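Local coordinates for protein elongation factor G (PDB 2DY1) that binds GTP and a magnesium ion and, as a member of the elongation factor G family, probably acts as a GTPase in protein synthesis, at residues I159-Y164 and E199-F204; E214-L219 and E235-E240; P273-R278 and Y302-R307; V383-H388 and L431-A436; H614-L619 and E642-A647. All blocks are in the same frame, centred on the assembly; numbering follows the deposited sequence.

Contact 1 of 5, residues I159-Y164 and E199-F204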
# COMPACT_ATOMS: atom_id res chain seq x y z
N ILE A 159 23.20 -12.39 17.57
CA ILE A 159 23.04 -13.70 18.19
C ILE A 159 24.02 -14.66 17.53
O ILE A 159 24.63 -15.50 18.19
CB ILE A 159 21.60 -14.25 17.98
CG1 ILE A 159 20.58 -13.30 18.60
CG2 ILE A 159 21.49 -15.68 18.51
CD1 ILE A 159 20.82 -13.00 20.07
N ASP A 160 24.16 -14.51 16.22
CA ASP A 160 25.02 -15.41 15.45
C ASP A 160 26.13 -14.66 14.74
O ASP A 160 25.96 -13.49 14.38
CB ASP A 160 24.24 -16.07 14.31
CG ASP A 160 23.08 -16.90 14.78
OD1 ASP A 160 23.29 -17.73 15.69
OD2 ASP A 160 21.96 -16.75 14.22
N LEU A 161 27.23 -15.38 14.54
CA LEU A 161 28.35 -14.91 13.72
C LEU A 161 28.54 -16.07 12.72
O LEU A 161 28.17 -17.20 12.99
CB LEU A 161 29.62 -14.69 14.54
CG LEU A 161 29.53 -13.53 15.53
CD1 LEU A 161 30.86 -13.47 16.29
CD2 LEU A 161 29.25 -12.21 14.83
N PRO A 162 29.11 -15.78 11.56
CA PRO A 162 29.30 -16.86 10.58
C PRO A 162 30.46 -17.79 10.83
O PRO A 162 31.54 -17.36 11.27
CB PRO A 162 29.46 -16.10 9.26
CG PRO A 162 30.08 -14.79 9.69
CD PRO A 162 29.46 -14.46 11.02
N LEU A 163 30.23 -19.08 10.58
CA LEU A 163 31.31 -20.05 10.67
C LEU A 163 31.82 -20.27 9.26
O LEU A 163 31.06 -20.61 8.36
CB LEU A 163 30.83 -21.38 11.25
CG LEU A 163 31.92 -22.45 11.34
CD1 LEU A 163 32.95 -21.99 12.38
CD2 LEU A 163 31.32 -23.79 11.77
N TYR A 164 33.12 -20.03 9.04
CA TYR A 164 33.72 -20.23 7.73
C TYR A 164 34.74 -21.36 7.76
O TYR A 164 35.36 -21.63 8.79
CB TYR A 164 34.47 -18.98 7.27
CG TYR A 164 33.60 -17.82 6.89
CD1 TYR A 164 33.03 -17.74 5.61
CD2 TYR A 164 33.35 -16.79 7.79
CE1 TYR A 164 32.23 -16.65 5.25
CE2 TYR A 164 32.56 -15.71 7.43
CZ TYR A 164 32.01 -15.64 6.17
OH TYR A 164 31.24 -14.54 5.81
N GLU A 199 38.90 -14.70 20.04
CA GLU A 199 38.93 -13.39 20.67
C GLU A 199 37.76 -12.51 20.20
O GLU A 199 37.13 -11.83 21.01
CB GLU A 199 40.26 -12.69 20.40
CG GLU A 199 41.45 -13.49 20.91
CD GLU A 199 42.72 -12.67 21.03
OE1 GLU A 199 43.05 -11.94 20.06
OE2 GLU A 199 43.39 -12.76 22.08
N ARG A 200 37.46 -12.55 18.91
CA ARG A 200 36.36 -11.74 18.39
C ARG A 200 35.03 -12.26 18.92
O ARG A 200 34.15 -11.48 19.29
CB ARG A 200 36.34 -11.73 16.86
CG ARG A 200 35.23 -10.82 16.29
CD ARG A 200 35.45 -10.45 14.82
NE ARG A 200 35.60 -11.64 13.97
CZ ARG A 200 35.85 -11.60 12.67
NH1 ARG A 200 35.98 -12.73 11.98
NH2 ARG A 200 35.97 -10.43 12.05
N VAL A 201 34.87 -13.58 18.96
CA VAL A 201 33.64 -14.17 19.47
C VAL A 201 33.43 -13.74 20.91
O VAL A 201 32.32 -13.40 21.32
CB VAL A 201 33.67 -15.69 19.39
CG1 VAL A 201 32.47 -16.27 20.11
CG2 VAL A 201 33.66 -16.12 17.94
N GLN A 202 34.51 -13.76 21.69
CA GLN A 202 34.44 -13.37 23.09
C GLN A 202 34.01 -11.91 23.23
O GLN A 202 33.22 -11.57 24.11
CB GLN A 202 35.79 -13.60 23.77
CG GLN A 202 35.75 -14.63 24.89
CD GLN A 202 34.68 -14.33 25.93
OE1 GLN A 202 34.56 -13.21 26.42
NE2 GLN A 202 33.89 -15.35 26.27
N ARG A 203 34.55 -11.04 22.37
CA ARG A 203 34.21 -9.62 22.40
C ARG A 203 32.72 -9.44 22.15
O ARG A 203 32.04 -8.67 22.86
CB ARG A 203 35.00 -8.89 21.31
CG ARG A 203 34.90 -7.39 21.33
CD ARG A 203 35.41 -6.83 20.00
NE ARG A 203 36.63 -7.51 19.55
CZ ARG A 203 36.91 -7.74 18.27
NH1 ARG A 203 36.07 -7.36 17.32
NH2 ARG A 203 38.04 -8.37 17.94
N PHE A 204 32.20 -10.13 21.15
CA PHE A 204 30.77 -10.02 20.86
C PHE A 204 29.93 -10.55 22.01
O PHE A 204 28.86 -10.02 22.31
CB PHE A 204 30.43 -10.77 19.57
CG PHE A 204 30.59 -9.94 18.33
CD1 PHE A 204 29.58 -9.06 17.93
CD2 PHE A 204 31.75 -10.00 17.58
CE1 PHE A 204 29.74 -8.26 16.81
CE2 PHE A 204 31.92 -9.20 16.47
CZ PHE A 204 30.92 -8.32 16.08
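Strand-on-helix packing within the GTP-binding domain is illustrated by Leu161, on strand 156-165 of the large mixed sheet, which meets Phe204 and Val201 of helix 198-213. The position in the chain is consistent with the G' insertion that distinguishes elongation factor G from its simpler GTPase relatives. Leu161 points at the helix and divides its two methyls between different tasks. CD2 sits over the centre of the Phe204 ring, 4.2 Å from the centroid and only 3° off the ring normal, a CH-pi contact on one face. CD1 reaches past the rim, 3.8 Å from Phe204 CD2, and also meets Val201 CG2 at 4.2 Å. With CG anti to its carbonyl carbon (chi1 -68°), the leucine presents its forked end to both helix residues. Arg200 CG lies in the ring plane at the edge of Phe204, while the guanidinium of Arg200 is drawn away to a salt bridge with Glu197 and a cation-pi contact with Tyr143. Leu146 of helix 142-153 adds a further apolar neighbour to Phe204. The attraction between strand and helix here is therefore dispersive, and its specificity lies in shape: a methyl centred on a ring face.

Contact 2 of 5, residues E214-L219 and E235-E240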
# COMPACT_ATOMS: atom_id res chain seq x y z
N GLU A 214 21.94 -3.90 30.63
CA GLU A 214 21.53 -2.51 30.66
C GLU A 214 20.03 -2.23 30.50
O GLU A 214 19.57 -1.14 30.81
CB GLU A 214 22.30 -1.73 29.60
CG GLU A 214 23.76 -1.55 29.98
CD GLU A 214 24.60 -1.00 28.85
OE1 GLU A 214 25.80 -0.75 29.06
OE2 GLU A 214 24.05 -0.83 27.74
N THR A 215 19.27 -3.22 30.05
CA THR A 215 17.83 -3.05 29.87
C THR A 215 17.02 -3.52 31.06
O THR A 215 15.79 -3.38 31.06
CB THR A 215 17.30 -3.85 28.68
OG1 THR A 215 17.44 -5.25 28.96
CG2 THR A 215 18.04 -3.48 27.43
N ASP A 216 17.68 -4.08 32.07
CA ASP A 216 16.97 -4.59 33.23
C ASP A 216 17.54 -4.01 34.52
O ASP A 216 18.71 -4.23 34.85
CB ASP A 216 17.04 -6.11 33.25
CG ASP A 216 16.29 -6.72 34.42
OD1 ASP A 216 16.85 -6.77 35.53
OD2 ASP A 216 15.13 -7.14 34.23
N GLU A 217 16.71 -3.26 35.24
CA GLU A 217 17.14 -2.62 36.48
C GLU A 217 17.74 -3.59 37.48
O GLU A 217 18.75 -3.29 38.11
CB GLU A 217 15.97 -1.85 37.09
CG GLU A 217 15.60 -0.61 36.29
CD GLU A 217 14.42 0.15 36.86
OE1 GLU A 217 13.95 -0.21 37.96
OE2 GLU A 217 13.96 1.10 36.20
N GLY A 218 17.12 -4.76 37.62
CA GLY A 218 17.62 -5.76 38.54
C GLY A 218 19.02 -6.23 38.19
O GLY A 218 19.91 -6.23 39.04
N LEU A 219 19.23 -6.64 36.94
CA LEU A 219 20.54 -7.11 36.52
C LEU A 219 21.57 -5.99 36.48
O LEU A 219 22.75 -6.20 36.72
CB LEU A 219 20.45 -7.75 35.14
CG LEU A 219 19.59 -9.00 35.06
CD1 LEU A 219 19.68 -9.59 33.66
CD2 LEU A 219 20.05 -10.02 36.09
N GLU A 235 18.17 -14.66 30.30
CA GLU A 235 17.18 -15.06 29.28
C GLU A 235 15.92 -14.22 29.41
O GLU A 235 15.41 -13.68 28.43
CB GLU A 235 16.78 -16.53 29.45
CG GLU A 235 17.90 -17.55 29.31
CD GLU A 235 17.41 -18.97 29.58
OE1 GLU A 235 16.56 -19.46 28.80
OE2 GLU A 235 17.87 -19.59 30.56
N LYS A 236 15.41 -14.10 30.64
CA LYS A 236 14.20 -13.33 30.87
C LYS A 236 14.39 -11.86 30.53
O LYS A 236 13.50 -11.23 29.97
CB LYS A 236 13.74 -13.47 32.33
CG LYS A 236 13.28 -14.89 32.68
CD LYS A 236 12.77 -15.00 34.11
CE LYS A 236 12.25 -16.41 34.39
NZ LYS A 236 11.76 -16.58 35.79
N ALA A 237 15.55 -11.30 30.85
CA ALA A 237 15.81 -9.91 30.54
C ALA A 237 15.85 -9.72 29.02
O ALA A 237 15.31 -8.74 28.50
CB ALA A 237 17.12 -9.46 31.16
N PHE A 238 16.49 -10.65 28.33
CA PHE A 238 16.59 -10.63 26.86
C PHE A 238 15.19 -10.61 26.25
O PHE A 238 14.88 -9.73 25.44
CB PHE A 238 17.35 -11.87 26.38
CG PHE A 238 17.29 -12.10 24.89
CD1 PHE A 238 17.86 -11.20 24.01
CD2 PHE A 238 16.67 -13.24 24.38
CE1 PHE A 238 17.83 -11.42 22.62
CE2 PHE A 238 16.63 -13.47 22.99
CZ PHE A 238 17.21 -12.57 22.12
N HIS A 239 14.35 -11.56 26.65
CA HIS A 239 12.98 -11.65 26.14
C HIS A 239 12.19 -10.37 26.42
O HIS A 239 11.45 -9.87 25.57
CB HIS A 239 12.25 -12.83 26.78
CG HIS A 239 10.92 -13.13 26.15
ND1 HIS A 239 10.79 -13.91 25.02
CD2 HIS A 239 9.67 -12.74 26.48
CE1 HIS A 239 9.51 -13.99 24.69
NE2 HIS A 239 8.81 -13.29 25.56
N GLU A 240 12.37 -9.81 27.61
CA GLU A 240 11.65 -8.61 27.98
C GLU A 240 12.13 -7.41 27.18
O GLU A 240 11.33 -6.55 26.78
CB GLU A 240 11.82 -8.39 29.49
CG GLU A 240 11.03 -7.24 30.07
CD GLU A 240 9.53 -7.41 29.96
OE1 GLU A 240 9.04 -8.54 29.71
OE2 GLU A 240 8.84 -6.39 30.13
O HOH W 1 15.07 -6.42 29.93
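Ala237 CB, directed at the segment 214-219, is met by two side chains: Leu219 CD1 at 3.6 Å and Asp216 CB at 3.9 Å. The small methyl allows the backbones to come close, with 6.1 Å between the CA atoms of Asp216 and Ala237. Beside this apolar touch a water molecule spans the gap, 2.8 Å from Thr215 OG1 and 2.7 Å from Ala237 O, placed to hydrogen-bond each, though it has more acceptors in reach than protons. Two helices of the GTP-binding domain meet here, 217-225 and 231-243, and the first begins with a classic N-cap. Asp216 is the capping residue: with CG anti to the backbone N (chi1 -178°), its OD1 accepts from Leu219 N at 2.8 Å through the anti lone pair, with a nearly straight N-H...O angle of 163°. The cap thus fixes the same aspartate whose CB rests on Ala237. Farther out, Thr215 OG1 is also hydrogen-bonded to Ile212 O at the end of helix 198-213, and Ala237 also packs against Ile212, while Leu219 continues onto Ala233.

Contact 3 of 5, residues P273-R278 and Y302-R307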
# COMPACT_ATOMS: atom_id res chain seq x y z
N PRO A 273 7.58 -12.12 21.43
CA PRO A 273 6.46 -12.28 22.36
C PRO A 273 5.30 -13.14 21.96
O PRO A 273 4.98 -13.26 20.78
CB PRO A 273 6.01 -10.85 22.60
CG PRO A 273 6.13 -10.27 21.23
CD PRO A 273 7.52 -10.79 20.79
N SER A 274 4.65 -13.70 22.97
CA SER A 274 3.45 -14.50 22.77
C SER A 274 2.27 -13.53 22.72
O SER A 274 2.37 -12.37 23.11
CB SER A 274 3.26 -15.44 23.97
OG SER A 274 2.85 -14.67 25.09
N PRO A 275 1.11 -14.00 22.23
CA PRO A 275 -0.06 -13.14 22.16
C PRO A 275 -0.48 -12.66 23.56
O PRO A 275 -0.91 -11.52 23.73
CB PRO A 275 -1.12 -14.04 21.52
CG PRO A 275 -0.32 -14.92 20.64
CD PRO A 275 0.93 -15.23 21.44
N THR A 276 -0.32 -13.55 24.54
CA THR A 276 -0.67 -13.21 25.92
C THR A 276 0.19 -12.07 26.42
O THR A 276 -0.29 -11.18 27.13
CB THR A 276 -0.48 -14.42 26.84
OG1 THR A 276 -1.38 -15.46 26.45
CG2 THR A 276 -0.75 -14.03 28.29
N GLU A 277 1.47 -12.08 26.07
CA GLU A 277 2.35 -11.01 26.49
C GLU A 277 1.98 -9.66 25.85
O GLU A 277 2.30 -8.60 26.38
CB GLU A 277 3.81 -11.36 26.17
CG GLU A 277 4.35 -12.45 27.08
CD GLU A 277 5.74 -12.93 26.72
OE1 GLU A 277 6.57 -13.08 27.64
OE2 GLU A 277 6.01 -13.17 25.53
N ARG A 278 1.29 -9.70 24.71
CA ARG A 278 0.91 -8.46 24.07
C ARG A 278 -0.49 -7.96 24.45
O ARG A 278 -0.67 -6.78 24.78
CB ARG A 278 0.97 -8.62 22.53
CG ARG A 278 0.65 -7.34 21.81
CD ARG A 278 0.66 -7.52 20.30
NE ARG A 278 0.40 -6.26 19.60
CZ ARG A 278 0.18 -6.19 18.28
NH1 ARG A 278 0.17 -7.31 17.57
NH2 ARG A 278 -0.00 -5.02 17.69
N TYR A 302 -9.06 -14.27 6.03
CA TYR A 302 -7.95 -14.69 6.87
C TYR A 302 -8.03 -13.89 8.15
O TYR A 302 -7.94 -12.66 8.14
CB TYR A 302 -6.64 -14.45 6.13
CG TYR A 302 -6.52 -15.38 4.94
CD1 TYR A 302 -5.75 -16.54 5.00
CD2 TYR A 302 -7.23 -15.12 3.77
CE1 TYR A 302 -5.70 -17.42 3.90
CE2 TYR A 302 -7.18 -16.00 2.68
CZ TYR A 302 -6.42 -17.13 2.76
OH TYR A 302 -6.39 -17.97 1.67
N LEU A 303 -8.20 -14.62 9.24
CA LEU A 303 -8.40 -14.01 10.54
C LEU A 303 -7.27 -14.24 11.49
O LEU A 303 -6.81 -15.35 11.64
CB LEU A 303 -9.65 -14.62 11.20
CG LEU A 303 -11.06 -14.13 10.92
CD1 LEU A 303 -11.36 -14.19 9.44
CD2 LEU A 303 -12.03 -15.02 11.72
N ARG A 304 -6.85 -13.17 12.16
CA ARG A 304 -5.85 -13.31 13.21
C ARG A 304 -6.64 -13.30 14.52
O ARG A 304 -7.45 -12.39 14.74
CB ARG A 304 -4.87 -12.14 13.23
CG ARG A 304 -4.12 -12.00 14.58
CD ARG A 304 -3.19 -13.18 14.86
NE ARG A 304 -2.86 -13.25 16.29
CZ ARG A 304 -1.94 -12.52 16.91
NH1 ARG A 304 -1.18 -11.65 16.25
NH2 ARG A 304 -1.82 -12.64 18.24
N LEU A 305 -6.41 -14.30 15.36
CA LEU A 305 -7.06 -14.36 16.67
C LEU A 305 -6.02 -13.77 17.62
O LEU A 305 -4.99 -14.39 17.90
CB LEU A 305 -7.38 -15.82 17.04
CG LEU A 305 -8.10 -16.05 18.38
CD1 LEU A 305 -9.43 -15.30 18.40
CD2 LEU A 305 -8.33 -17.54 18.57
N TYR A 306 -6.30 -12.57 18.11
CA TYR A 306 -5.37 -11.88 18.99
C TYR A 306 -5.44 -12.32 20.41
O TYR A 306 -4.44 -12.32 21.13
CB TYR A 306 -5.63 -10.36 18.96
CG TYR A 306 -5.33 -9.66 17.64
CD1 TYR A 306 -4.03 -9.51 17.19
CD2 TYR A 306 -6.37 -9.10 16.88
CE1 TYR A 306 -3.74 -8.81 16.01
CE2 TYR A 306 -6.09 -8.40 15.69
CZ TYR A 306 -4.77 -8.26 15.27
OH TYR A 306 -4.51 -7.54 14.11
N ARG A 307 -6.65 -12.70 20.83
CA ARG A 307 -6.86 -13.07 22.22
C ARG A 307 -8.00 -14.02 22.26
O ARG A 307 -8.86 -13.97 21.39
CB ARG A 307 -7.24 -11.81 23.01
CG ARG A 307 -7.26 -11.96 24.54
CD ARG A 307 -7.56 -10.60 25.18
NE ARG A 307 -8.88 -10.10 24.82
CZ ARG A 307 -9.24 -8.83 24.84
NH1 ARG A 307 -8.36 -7.90 25.22
NH2 ARG A 307 -10.46 -8.47 24.49
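Pro275 and Tyr306 bring the two backbones within 6.3 Å, CA to CA, where the first turn of helix 275-279 faces the end of strand 298-307 and a classic beta bulge sets Tyr306 and Arg307 opposite Leu285. The proline ring lies against Arg304, its CB and CG each 3.6 Å from NH2, and CB is also 3.8 Å from Tyr306 O. Arg304, bent at chi2 (65°), runs forward along its own strand toward Tyr306, whose CD1 sits 3.6 Å above the centre of its guanidinium, and NE donates to Leu305 O at 2.9 Å from well above the carbonyl plane. NH2 forms a salt bridge with Asp99, which Arg278 NH1 shares, and NH1 bonds Ala97 O. A leucine in place of Arg304 would probably cost Asp99 one of its two arginine partners, leave Ala97 O without this donor, and take the flat group away from between Pro275 and Tyr306 CD1. Ser274 and Glu277 close the helix start as a capping box. The contact joins helix 275-279 to strand 298-307 of domain 2, beside helix 88-97, whose Glu96 O bonds Tyr306 OH, and strand 9-16, where Thr11 touches Arg304.

Contact 4 of 5, residues V383-H388 and L431-A436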
# COMPACT_ATOMS: atom_id res chain seq x y z
N VAL A 383 -1.46 5.78 -8.80
CA VAL A 383 -1.19 5.54 -10.22
C VAL A 383 -2.49 5.18 -10.91
O VAL A 383 -3.04 4.10 -10.69
CB VAL A 383 -0.19 4.40 -10.42
CG1 VAL A 383 0.08 4.20 -11.91
CG2 VAL A 383 1.11 4.71 -9.69
N PRO A 384 -2.99 6.07 -11.77
CA PRO A 384 -4.25 5.79 -12.44
C PRO A 384 -4.15 5.30 -13.87
O PRO A 384 -3.26 5.70 -14.62
CB PRO A 384 -4.93 7.14 -12.40
CG PRO A 384 -3.78 8.05 -12.75
CD PRO A 384 -2.59 7.48 -11.98
N VAL A 385 -5.08 4.42 -14.22
CA VAL A 385 -5.22 3.96 -15.60
C VAL A 385 -6.72 3.93 -15.89
O VAL A 385 -7.52 3.74 -14.98
CB VAL A 385 -4.63 2.53 -15.87
CG1 VAL A 385 -3.10 2.55 -15.74
CG2 VAL A 385 -5.24 1.51 -14.94
N ALA A 386 -7.11 4.15 -17.14
CA ALA A 386 -8.52 4.05 -17.49
C ALA A 386 -8.71 2.60 -17.93
O ALA A 386 -7.87 2.06 -18.64
CB ALA A 386 -8.87 5.01 -18.63
N LEU A 387 -9.79 1.97 -17.47
CA LEU A 387 -10.10 0.56 -17.76
C LEU A 387 -11.08 0.38 -18.89
O LEU A 387 -12.09 1.09 -18.95
CB LEU A 387 -10.73 -0.12 -16.54
CG LEU A 387 -10.03 -0.47 -15.24
CD1 LEU A 387 -10.83 -1.61 -14.58
CD2 LEU A 387 -8.64 -0.93 -15.51
N HIS A 388 -10.83 -0.59 -19.75
CA HIS A 388 -11.72 -0.88 -20.87
C HIS A 388 -11.91 -2.39 -21.06
O HIS A 388 -10.93 -3.12 -21.14
CB HIS A 388 -11.11 -0.34 -22.17
CG HIS A 388 -10.57 1.05 -22.06
ND1 HIS A 388 -11.34 2.17 -22.33
CD2 HIS A 388 -9.35 1.51 -21.71
CE1 HIS A 388 -10.60 3.25 -22.16
NE2 HIS A 388 -9.39 2.88 -21.78
N LEU A 431 3.77 -2.55 -11.52
CA LEU A 431 3.66 -3.97 -11.24
C LEU A 431 2.34 -4.26 -10.56
O LEU A 431 1.66 -5.24 -10.90
CB LEU A 431 4.85 -4.44 -10.37
CG LEU A 431 4.76 -5.89 -9.86
CD1 LEU A 431 4.74 -6.88 -11.03
CD2 LEU A 431 5.94 -6.17 -8.95
N HIS A 432 1.96 -3.41 -9.61
CA HIS A 432 0.67 -3.64 -8.93
C HIS A 432 -0.46 -3.72 -9.97
O HIS A 432 -1.26 -4.67 -9.96
CB HIS A 432 0.41 -2.49 -7.94
CG HIS A 432 -0.83 -2.67 -7.13
ND1 HIS A 432 -1.53 -1.60 -6.60
CD2 HIS A 432 -1.50 -3.78 -6.74
CE1 HIS A 432 -2.57 -2.05 -5.92
NE2 HIS A 432 -2.57 -3.37 -5.99
N LEU A 433 -0.53 -2.73 -10.86
CA LEU A 433 -1.60 -2.71 -11.87
C LEU A 433 -1.51 -3.89 -12.83
O LEU A 433 -2.53 -4.43 -13.26
CB LEU A 433 -1.55 -1.37 -12.62
CG LEU A 433 -1.99 -0.18 -11.77
CD1 LEU A 433 -1.65 1.11 -12.51
CD2 LEU A 433 -3.49 -0.26 -11.45
N ALA A 434 -0.30 -4.32 -13.15
CA ALA A 434 -0.16 -5.47 -14.03
C ALA A 434 -0.76 -6.71 -13.34
O ALA A 434 -1.45 -7.50 -13.98
CB ALA A 434 1.35 -5.72 -14.36
N THR A 435 -0.50 -6.86 -12.04
CA THR A 435 -1.06 -8.02 -11.35
C THR A 435 -2.57 -7.95 -11.25
O THR A 435 -3.23 -8.98 -11.18
CB THR A 435 -0.44 -8.24 -9.92
OG1 THR A 435 -0.75 -7.14 -9.05
CG2 THR A 435 1.07 -8.43 -10.04
N ALA A 436 -3.13 -6.74 -11.25
CA ALA A 436 -4.60 -6.60 -11.19
C ALA A 436 -5.19 -7.01 -12.54
O ALA A 436 -6.23 -7.66 -12.60
CB ALA A 436 -4.99 -5.15 -10.87
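Leu433 drives one methyl, CD1, between two valines of strand 383-389 and meets each at a different angle. Toward Val383 the side chains pass at a slant, with Leu433 CD1 3.6 Å from Val383 CG1; the same methyl lies 3.8 Å from Val383 O, so it rests partly on the strand backbone. Val385 meets the leucine tip to tip, its CG1 3.8 Å from Leu433 CD1. Val383 and Val385, two residues apart, both point at the helix, as alternation along a strand requires, and Leu433 is directed back at them. The valine branch that touches is CG1 in both, though placed differently: anti to the backbone N in Val383 (chi1 -179°), anti to the carbonyl carbon in Val385 (chi1 -68°). Phe449 and Leu425, from the two strands flanking 383-389, also pack on Leu433, while Tyr626 of helix 625-633 touches both valines. Helix 430-442 thus lies against a four-stranded antiparallel sheet whose beta-alpha-beta-beta-alpha-beta order is that of the ferredoxin-like fold of domain III.

Contact 5 of 5, residues H614-L619 and E642-A647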
# COMPACT_ATOMS: atom_id res chain seq x y z
N HIS A 614 12.46 19.89 -7.54
CA HIS A 614 11.09 20.39 -7.42
C HIS A 614 10.70 21.06 -8.72
O HIS A 614 11.42 21.92 -9.22
CB HIS A 614 10.99 21.43 -6.30
CG HIS A 614 11.26 20.88 -4.94
ND1 HIS A 614 10.37 20.07 -4.27
CD2 HIS A 614 12.32 21.04 -4.10
CE1 HIS A 614 10.86 19.76 -3.08
NE2 HIS A 614 12.04 20.34 -2.96
N ALA A 615 9.56 20.67 -9.28
CA ALA A 615 9.13 21.26 -10.53
C ALA A 615 7.61 21.31 -10.65
O ALA A 615 6.89 20.74 -9.83
CB ALA A 615 9.71 20.47 -11.70
N GLU A 616 7.15 22.03 -11.66
CA GLU A 616 5.73 22.14 -11.97
C GLU A 616 5.70 21.65 -13.41
O GLU A 616 6.55 22.02 -14.21
CB GLU A 616 5.23 23.58 -11.89
CG GLU A 616 4.93 24.05 -10.48
CD GLU A 616 4.01 25.27 -10.44
OE1 GLU A 616 3.81 25.90 -11.50
OE2 GLU A 616 3.50 25.59 -9.34
N VAL A 617 4.73 20.80 -13.72
CA VAL A 617 4.64 20.23 -15.05
C VAL A 617 3.19 19.94 -15.39
O VAL A 617 2.39 19.62 -14.51
CB VAL A 617 5.45 18.91 -15.11
CG1 VAL A 617 4.92 17.94 -14.06
CG2 VAL A 617 5.35 18.29 -16.50
N PRO A 618 2.82 20.06 -16.67
CA PRO A 618 1.44 19.79 -17.08
C PRO A 618 1.13 18.32 -16.83
O PRO A 618 1.93 17.45 -17.16
CB PRO A 618 1.46 20.08 -18.58
CG PRO A 618 2.53 21.11 -18.71
CD PRO A 618 3.60 20.59 -17.81
N LEU A 619 -0.03 18.04 -16.24
CA LEU A 619 -0.41 16.65 -15.98
C LEU A 619 -0.33 15.83 -17.26
O LEU A 619 0.04 14.65 -17.24
CB LEU A 619 -1.84 16.58 -15.43
CG LEU A 619 -2.42 15.17 -15.28
CD1 LEU A 619 -1.72 14.49 -14.10
CD2 LEU A 619 -3.92 15.25 -15.04
N GLU A 642 1.37 16.06 -7.43
CA GLU A 642 0.21 16.61 -6.73
C GLU A 642 -0.35 17.78 -7.52
O GLU A 642 0.40 18.59 -8.06
CB GLU A 642 0.59 17.08 -5.32
CG GLU A 642 0.99 15.97 -4.37
CD GLU A 642 1.19 16.47 -2.94
OE1 GLU A 642 1.42 15.63 -2.05
OE2 GLU A 642 1.12 17.70 -2.72
N PHE A 643 -1.68 17.85 -7.60
CA PHE A 643 -2.34 18.93 -8.32
C PHE A 643 -1.95 20.29 -7.77
O PHE A 643 -1.91 20.49 -6.55
CB PHE A 643 -3.87 18.78 -8.24
CG PHE A 643 -4.62 19.90 -8.90
CD1 PHE A 643 -4.69 19.99 -10.29
CD2 PHE A 643 -5.23 20.89 -8.14
CE1 PHE A 643 -5.37 21.05 -10.90
CE2 PHE A 643 -5.90 21.95 -8.74
CZ PHE A 643 -5.97 22.03 -10.12
N SER A 644 -1.68 21.22 -8.67
CA SER A 644 -1.28 22.57 -8.28
C SER A 644 -2.35 23.59 -8.67
O SER A 644 -2.96 24.23 -7.82
CB SER A 644 0.04 22.93 -8.95
OG SER A 644 0.44 24.25 -8.63
N HIS A 645 -2.58 23.73 -9.97
CA HIS A 645 -3.56 24.70 -10.45
C HIS A 645 -3.76 24.50 -11.94
O HIS A 645 -3.07 23.70 -12.56
CB HIS A 645 -3.01 26.12 -10.24
CG HIS A 645 -1.78 26.41 -11.04
ND1 HIS A 645 -0.54 25.90 -10.71
CD2 HIS A 645 -1.61 27.08 -12.20
CE1 HIS A 645 0.34 26.24 -11.63
NE2 HIS A 645 -0.28 26.96 -12.55
N TYR A 646 -4.73 25.22 -12.50
CA TYR A 646 -4.98 25.16 -13.94
C TYR A 646 -4.26 26.34 -14.57
O TYR A 646 -4.15 27.41 -13.96
CB TYR A 646 -6.48 25.25 -14.25
CG TYR A 646 -7.17 23.91 -14.30
CD1 TYR A 646 -7.59 23.27 -13.13
CD2 TYR A 646 -7.36 23.25 -15.51
CE1 TYR A 646 -8.17 22.00 -13.17
CE2 TYR A 646 -7.94 21.98 -15.56
CZ TYR A 646 -8.34 21.37 -14.39
OH TYR A 646 -8.88 20.11 -14.45
N ALA A 647 -3.76 26.16 -15.78
CA ALA A 647 -3.07 27.24 -16.47
C ALA A 647 -3.46 27.17 -17.93
O ALA A 647 -3.86 26.12 -18.42
CB ALA A 647 -1.56 27.09 -16.32
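Glu616, on strand 610-618, reaches across to Ser644 and His645 of strand 638-648, and its side chain can be followed outward. CB points at the other strand, and CG continues anti to the carbonyl carbon (chi1 -80°), in an extended chain that also touches Leu602. CD comes within 4.0 Å of His645 CE1. There the two oxygens part: OE1 lies 3.5 Å from His645 CE1, at the ring edge and near its plane, while OE2 is 3.4 Å from Ser644 OG, a long, weak hydrogen bond that is not settled, because the one hydroxyl proton has another acceptor within reach. His645 ND1 lies closer, hydrogen-bonded to Ser644 OG at 2.8 Å, with either group a possible donor. The carboxylate is turned 41° from the imidazole plane, and its nearness might favour a protonated histidine. Replacing this glutamate with alanine removes the carboxylate and is likely to leave Ser644 and the histidine edge without their acidic neighbour. Ser644 and His645 form a classic beta bulge opposite Ile575, consistent with both side chains reaching the glutamate. Strands 610-618 and 638-648 each pair antiparallel with strand 569-583, and 610-618 also pairs with 600-607, in the sheet of the C-terminal domain.

Contacts 1 and 4 are buried and purely apolar, each setting a leucine between a strand and a helix, but contact 1 uses an aromatic face and contact 4 only aliphatic methyls. Contact 3 is also buried, but it sets a proline against an arginine whose charge is met outside the two segments, by Asp99. Contact 2 is partly buried and admits water; contact 5, strand against strand, lies at the surface and is polar and weak. Contacts 1 and 2 draw on consecutive helices and touch through Ile159 and Phe238, while His239 of contact 2 probably hydrogen-bonds Glu277 of contact 3. Contacts 4 and 5 stand apart, their nearest atoms about 7 Å from each other, in domain III and the C-terminal domain.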